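Local coordinates for protein acetyltransferase (Klebsiella pneumoniae, PDB 5XUN) that probably transfers the acetyl group of acetyl-CoA to glycyl-tRNA(Gly) and serves as the toxin of a type II toxin-antitoxin system, at residues K142-F145 with L146-F150; L161-T165 with K166-Q170. The protein carries 1 engineered substitution. All coordinates share one frame; numbering follows the deposited sequence.

How the contacts relate
Contact 1 lies at the C-terminal part of helix 139-147 and the turn after it, beside acetyl coenzyme A, and contact 2 joins strand 160-164 to the helix 165-171 that follows it; their centres lie about 13 Å apart. The two touch directly. Leu161 CD1 packs at 3.5 Å on Phe145 CB, and the rings of Phe150 and Tyr163 meet edge to face; Phe150 CE2 also packs 3.7 Å from Tyr163 CB. Only contact 1 supplies pocket residues, Phe144 and Arg147; the side chain of Tyr163 in contact 2 comes no nearer than about 12 Å to the cofactor, nearest atoms. Both lean on helix 108-126, where Met117 touches Phe150 of contact 1 and Tyr163 of contact 2.

Contact 1: K142-F145 with L146-F150; sequences KAFF and LRLGF. Engineered in segment 142-145: Phe145 (natural residue Tyr). With ACO (acetyl coenzyme *a), chain E.
Leu146 N donates the helix bond to Lys142 O (2.9 Å), and its side chain crosses the aliphatic part of Lys142, CD1 against CG and CE. The extended lysine carries NZ past this leucine to hydrogen bonds with Ser158 O, Glu156 O and Gln152 OE1. Arg147 N bonds to Ala143 O, while its side chain, bent at chi3 (-34°), runs out across the helix surface past Phe144 CA and brings NH1 to 3.0 Å from O8A of the 3'-phosphate of acetyl coenzyme A; NH2 lies near the same oxygen. Leu148 N makes a weak bond to Phe144 O, and its CD1 sits over one face of the Phe144 ring, 3.5 Å from CZ. The opposite face of that ring carries CCP of the cofactor. Gly149, with positive phi, turns the chain out of the helix in a Schellman motif, whose two return bonds are Phe150 N to Phe145 O, at 3.1 Å, and Gly149 N to Leu146 O. The ring of Phe150 offers its face to the edge of the engineered Phe145 (tyrosine in the natural protein), centroids 5.0 Å apart and planes at 63°. At its far edge Phe145 comes near the acetyl carbon C, with CE2 4.1 Å away. The cofactor is thus met by an apolar face at Phe144 and by a guanidinium at its 3'-phosphate, whose negative charge Arg147 probably offsets.

Contact 2: L161-T165 with K166-Q170; sequences LFYPT and KSIEQ
Tyr163 lays one side of its ring against the first turn of the helix: CD1 is 3.5 Å from Ile168 CG1, which lies at the ring edge near its plane, and CE1 is 3.6 Å from Ser167 CB. The tyrosine and isoleucine side chains run at a slant to each other. With Tyr163 CG opposite the backbone N (chi1 -161°), the ring swings forward from the strand to reach these two residues. Ile168 turns CG1 beside its own backbone N, which also brings CG1 to 3.4 Å from Pro164 O. Its branches continue the apolar surface to Val120 and Trp121 of helix 108-126. Pro164 presents its ring to the serine, CG lying 3.6 Å from Ser167 OG.

This is the junction of strand 160-164, the last strand in sequence, with the C-terminal helix 165-171 in this GNAT-family protein, with strand 161-164 and helix 166-170 set at 52° and Pro164 in the N-cap position. Pro164 O accepts the N-H of Ile168 at 3.0 Å, the donor lying in the carbonyl plane, and a weak second bond from Ser167 N at 2.9 Å, bent to 125°. One carbonyl thereby gathers two N-H groups of the first helical turn. Glu169 N bonds to Thr165 O in the next step of the helix.

Thr165 turns its side chain away from this turn: OG1 is hydrogen-bonded to Ile129 O, and the residue packs on Ser124 of helix 108-126 and on Gln43 of the second subunit.

Contact 1: K142-F145 with L146-F150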
loop_
_atom_site.group_PDB
_atom_site.type_symbol
_atom_site.label_atom_id
_atom_site.label_comp_id
_atom_site.label_asym_id
_atom_site.label_seq_id
_atom_site.Cartn_x
_atom_site.Cartn_y
_atom_site.Cartn_z
ATOM N N LYS B 142 -16.799 11.082 -11.910
ATOM C CA LYS B 142 -15.580 11.640 -12.485
ATOM C C LYS B 142 -15.518 13.146 -12.285
ATOM O O LYS B 142 -14.489 13.685 -11.861
ATOM C CB LYS B 142 -15.503 11.295 -13.969
ATOM C CG LYS B 142 -14.361 11.962 -14.679
ATOM C CD LYS B 142 -14.191 11.396 -16.065
ATOM C CE LYS B 142 -13.166 12.191 -16.835
ATOM N NZ LYS B 142 -12.871 11.539 -18.125
ATOM N N ALA B 143 -16.617 13.846 -12.574
ATOM C CA ALA B 143 -16.641 15.288 -12.356
ATOM C C ALA B 143 -16.432 15.616 -10.886
ATOM O O ALA B 143 -15.787 16.615 -10.547
ATOM C CB ALA B 143 -17.961 15.871 -12.863
ATOM N N PHE B 144 -16.981 14.785 -9.999
ATOM C CA PHE B 144 -16.766 14.952 -8.566
ATOM C C PHE B 144 -15.278 14.930 -8.229
ATOM O O PHE B 144 -14.780 15.800 -7.507
ATOM C CB PHE B 144 -17.520 13.854 -7.812
ATOM C CG PHE B 144 -17.178 13.755 -6.354
ATOM C CD1 PHE B 144 -17.693 14.664 -5.446
ATOM C CD2 PHE B 144 -16.369 12.728 -5.885
ATOM C CE1 PHE B 144 -17.390 14.568 -4.104
ATOM C CE2 PHE B 144 -16.067 12.625 -4.539
ATOM C CZ PHE B 144 -16.572 13.549 -3.650
ATOM N N PHE B 145 -14.549 13.936 -8.741
ATOM C CA PHE B 145 -13.134 13.820 -8.398
ATOM C C PHE B 145 -12.309 14.903 -9.082
ATOM O O PHE B 145 -11.377 15.450 -8.481
ATOM C CB PHE B 145 -12.614 12.425 -8.752
ATOM C CG PHE B 145 -13.088 11.342 -7.811
ATOM C CD1 PHE B 145 -12.743 11.376 -6.467
ATOM C CD2 PHE B 145 -13.869 10.293 -8.269
ATOM C CE1 PHE B 145 -13.169 10.398 -5.596
ATOM C CE2 PHE B 145 -14.299 9.306 -7.400
ATOM C CZ PHE B 145 -13.946 9.361 -6.058
ATOM N N LEU B 146 -12.649 15.241 -10.329
ATOM C CA LEU B 146 -11.942 16.308 -11.032
ATOM C C LEU B 146 -12.037 17.628 -10.281
ATOM O O LEU B 146 -11.060 18.384 -10.218
ATOM C CB LEU B 146 -12.493 16.457 -12.448
ATOM C CG LEU B 146 -12.158 15.295 -13.388
ATOM C CD1 LEU B 146 -12.823 15.475 -14.741
ATOM C CD2 LEU B 146 -10.652 15.160 -13.558
ATOM N N ARG B 147 -13.198 17.918 -9.691
ATOM C CA ARG B 147 -13.367 19.180 -8.982
ATOM C C ARG B 147 -12.536 19.223 -7.709
ATOM O O ARG B 147 -12.090 20.301 -7.296
ATOM C CB ARG B 147 -14.842 19.412 -8.660
ATOM C CG ARG B 147 -15.290 20.843 -8.895
ATOM C CD ARG B 147 -16.740 21.077 -8.476
ATOM N NE ARG B 147 -17.598 19.916 -8.705
ATOM C CZ ARG B 147 -18.293 19.305 -7.750
ATOM N NH1 ARG B 147 -19.050 18.249 -8.034
ATOM N NH2 ARG B 147 -18.233 19.752 -6.504
ATOM N N LEU B 148 -12.322 18.071 -7.075
ATOM C CA LEU B 148 -11.462 17.976 -5.904
ATOM C C LEU B 148 -9.982 18.034 -6.250
ATOM O O LEU B 148 -9.149 18.048 -5.338
ATOM C CB LEU B 148 -11.771 16.685 -5.136
ATOM C CG LEU B 148 -13.192 16.648 -4.581
ATOM C CD1 LEU B 148 -13.513 15.305 -3.953
ATOM C CD2 LEU B 148 -13.334 17.764 -3.556
ATOM N N GLY B 149 -9.638 18.062 -7.530
ATOM C CA GLY B 149 -8.269 18.229 -7.954
ATOM C C GLY B 149 -7.599 16.989 -8.484
ATOM O O GLY B 149 -6.396 17.033 -8.762
ATOM N N PHE B 150 -8.328 15.891 -8.651
ATOM C CA PHE B 150 -7.703 14.711 -9.219
ATOM C C PHE B 150 -7.277 15.008 -10.651
ATOM O O PHE B 150 -7.861 15.851 -11.332
ATOM C CB PHE B 150 -8.658 13.519 -9.194
ATOM C CG PHE B 150 -8.815 12.877 -7.835
ATOM C CD1 PHE B 150 -9.463 13.541 -6.810
ATOM C CD2 PHE B 150 -8.333 11.598 -7.596
ATOM C CE1 PHE B 150 -9.622 12.956 -5.566
ATOM C CE2 PHE B 150 -8.489 11.004 -6.352
ATOM C CZ PHE B 150 -9.135 11.680 -5.338
HETATM N N1A ACO E . -18.644 21.703 1.441
HETATM C C2A ACO E . -18.610 21.280 0.159
HETATM N N3A ACO E . -19.698 21.170 -0.630
HETATM C C4A ACO E . -20.932 21.492 -0.162
HETATM C C5A ACO E . -21.046 21.963 1.233
HETATM C C6A ACO E . -19.806 22.056 2.038
HETATM N N6A ACO E . -19.847 22.482 3.324
HETATM N N7A ACO E . -22.346 22.213 1.458
HETATM C C8A ACO E . -23.002 21.923 0.314
HETATM N N9A ACO E . -22.176 21.511 -0.663
HETATM C C1B ACO E . -22.635 21.105 -2.025
HETATM C C2B ACO E . -22.008 21.889 -3.172
HETATM O O2B ACO E . -22.917 22.889 -3.656
HETATM C C3B ACO E . -21.731 20.846 -4.239
HETATM O O3B ACO E . -22.819 20.802 -5.160
HETATM P P3B ACO E . -22.610 20.492 -6.730
HETATM O O7A ACO E . -22.201 21.821 -7.321
HETATM O O8A ACO E . -21.521 19.446 -6.765
HETATM O O9A ACO E . -23.964 19.989 -7.178
HETATM C C4B ACO E . -21.713 19.516 -3.496
HETATM O O4B ACO E . -22.325 19.721 -2.222
HETATM C C5B ACO E . -20.315 18.946 -3.273
HETATM O O5B ACO E . -20.405 17.523 -3.311
HETATM P P1A ACO E . -20.541 16.639 -1.969
HETATM O O1A ACO E . -21.781 17.055 -1.222
HETATM O O2A ACO E . -19.222 16.596 -1.243
HETATM O O3A ACO E . -20.775 15.201 -2.632
HETATM P P2A ACO E . -21.917 14.189 -2.132
HETATM O O4A ACO E . -22.041 14.249 -0.632
HETATM O O5A ACO E . -23.143 14.359 -2.997
HETATM O O6A ACO E . -21.193 12.812 -2.537
HETATM C CBP ACO E . -20.892 11.087 -4.134
HETATM C CCP ACO E . -20.847 12.587 -3.902
HETATM C CDP ACO E . -20.108 10.370 -3.044
HETATM C CEP ACO E . -20.309 10.766 -5.503
HETATM C CAP ACO E . -22.373 10.730 -4.094
HETATM O OAP ACO E . -23.016 11.387 -5.194
HETATM C C9P ACO E . -22.617 9.256 -4.206
HETATM O O9P ACO E . -22.583 8.529 -3.223
HETATM N N8P ACO E . -22.887 8.826 -5.430
HETATM C C7P ACO E . -23.456 7.522 -5.683
HETATM C C6P ACO E . -22.398 6.429 -5.647
HETATM C C5P ACO E . -21.187 6.905 -6.406
HETATM O O5P ACO E . -21.253 7.131 -7.605
HETATM N N4P ACO E . -20.081 7.060 -5.683
HETATM C C3P ACO E . -18.868 7.613 -6.249
HETATM C C2P ACO E . -18.125 6.614 -7.122
HETATM S S1P ACO E . -16.711 6.049 -6.235
HETATM C C ACO E . -15.837 5.551 -7.547
HETATM O O ACO E . -16.210 5.928 -8.641
HETATM C CH3 ACO E . -14.641 4.666 -7.334
#

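Contact 2: L161-T165 with K166-Q170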
loop_
_atom_site.group_PDB
_atom_site.type_symbol
_atom_site.label_atom_id
_atom_site.label_comp_id
_atom_site.label_asym_id
_atom_site.label_seq_id
_atom_site.Cartn_x
_atom_site.Cartn_y
_atom_site.Cartn_z
ATOM N N LEU B 161 -8.318 8.251 -12.719
ATOM C CA LEU B 161 -7.873 9.505 -12.134
ATOM C C LEU B 161 -6.844 9.208 -11.051
ATOM O O LEU B 161 -6.672 8.063 -10.619
ATOM C CB LEU B 161 -9.044 10.314 -11.559
ATOM C CG LEU B 161 -10.223 10.545 -12.512
ATOM C CD1 LEU B 161 -11.345 11.277 -11.801
ATOM C CD2 LEU B 161 -9.774 11.307 -13.752
ATOM N N PHE B 162 -6.156 10.255 -10.610
ATOM C CA PHE B 162 -4.989 10.077 -9.762
ATOM C C PHE B 162 -4.777 11.345 -8.956
ATOM O O PHE B 162 -4.924 12.449 -9.481
ATOM C CB PHE B 162 -3.753 9.765 -10.616
ATOM C CG PHE B 162 -2.482 9.607 -9.831
ATOM C CD1 PHE B 162 -2.283 8.502 -9.017
ATOM C CD2 PHE B 162 -1.477 10.564 -9.919
ATOM C CE1 PHE B 162 -1.105 8.354 -8.308
ATOM C CE2 PHE B 162 -0.302 10.422 -9.210
ATOM C CZ PHE B 162 -0.117 9.318 -8.398
ATOM N N TYR B 163 -4.432 11.183 -7.689
ATOM C CA TYR B 163 -4.080 12.318 -6.842
ATOM C C TYR B 163 -2.707 12.046 -6.242
ATOM O O TYR B 163 -2.565 11.121 -5.418
ATOM C CB TYR B 163 -5.129 12.533 -5.756
ATOM C CG TYR B 163 -5.101 13.916 -5.137
ATOM C CD1 TYR B 163 -4.205 14.221 -4.123
ATOM C CD2 TYR B 163 -5.982 14.909 -5.555
ATOM C CE1 TYR B 163 -4.178 15.474 -3.543
ATOM C CE2 TYR B 163 -5.965 16.172 -4.980
ATOM C CZ TYR B 163 -5.062 16.448 -3.973
ATOM O OH TYR B 163 -5.034 17.696 -3.387
ATOM N N PRO B 164 -1.676 12.809 -6.618
ATOM C CA PRO B 164 -0.308 12.459 -6.205
ATOM C C PRO B 164 -0.056 12.695 -4.723
ATOM O O PRO B 164 -0.544 13.658 -4.128
ATOM C CB PRO B 164 0.581 13.364 -7.068
ATOM C CG PRO B 164 -0.305 14.399 -7.647
ATOM C CD PRO B 164 -1.737 14.002 -7.479
ATOM N N THR B 165 0.718 11.778 -4.130
ATOM C CA THR B 165 1.201 11.950 -2.761
ATOM C C THR B 165 1.882 13.302 -2.575
ATOM O O THR B 165 1.764 13.931 -1.515
ATOM C CB THR B 165 2.168 10.811 -2.415
ATOM O OG1 THR B 165 1.472 9.559 -2.454
ATOM C CG2 THR B 165 2.783 10.997 -1.050
ATOM N N LYS B 166 2.587 13.773 -3.608
ATOM C CA LYS B 166 3.218 15.086 -3.543
ATOM C C LYS B 166 2.204 16.175 -3.204
ATOM O O LYS B 166 2.487 17.082 -2.411
ATOM C CB LYS B 166 3.896 15.387 -4.876
ATOM C CG LYS B 166 4.856 16.547 -4.817
ATOM C CD LYS B 166 4.948 17.226 -6.158
ATOM C CE LYS B 166 5.576 18.595 -6.009
ATOM N NZ LYS B 166 7.058 18.498 -5.966
ATOM N N SER B 167 1.003 16.086 -3.775
ATOM C CA SER B 167 -0.047 17.044 -3.441
ATOM C C SER B 167 -0.670 16.749 -2.082
ATOM O O SER B 167 -1.051 17.673 -1.354
ATOM C CB SER B 167 -1.112 17.044 -4.528
ATOM O OG SER B 167 -0.537 17.401 -5.765
ATOM N N ILE B 168 -0.815 15.469 -1.737
ATOM C CA ILE B 168 -1.374 15.111 -0.436
ATOM C C ILE B 168 -0.559 15.736 0.693
ATOM O O ILE B 168 -1.114 16.307 1.639
ATOM C CB ILE B 168 -1.459 13.581 -0.292
ATOM C CG1 ILE B 168 -2.417 12.996 -1.341
ATOM C CG2 ILE B 168 -1.861 13.206 1.115
ATOM C CD1 ILE B 168 -2.525 11.444 -1.309
ATOM N N GLU B 169 0.773 15.637 0.617
ATOM C CA GLU B 169 1.601 16.168 1.699
ATOM C C GLU B 169 1.465 17.684 1.827
ATOM O O GLU B 169 1.562 18.218 2.939
ATOM C CB GLU B 169 3.056 15.751 1.518
ATOM C CG GLU B 169 3.751 16.370 0.351
ATOM C CD GLU B 169 5.191 16.686 0.663
ATOM O OE1 GLU B 169 5.861 17.310 -0.188
ATOM O OE2 GLU B 169 5.647 16.310 1.767
ATOM N N GLN B 170 1.225 18.388 0.717
ATOM C CA GLN B 170 0.948 19.822 0.789
ATOM C C GLN B 170 -0.311 20.111 1.600
ATOM O O GLN B 170 -0.429 21.186 2.195
ATOM C CB GLN B 170 0.799 20.419 -0.617
ATOM C CG GLN B 170 2.050 20.406 -1.503
ATOM C CD GLN B 170 3.084 21.458 -1.106
ATOM O OE1 GLN B 170 2.968 22.105 -0.064
ATOM N NE2 GLN B 170 4.095 21.640 -1.952
#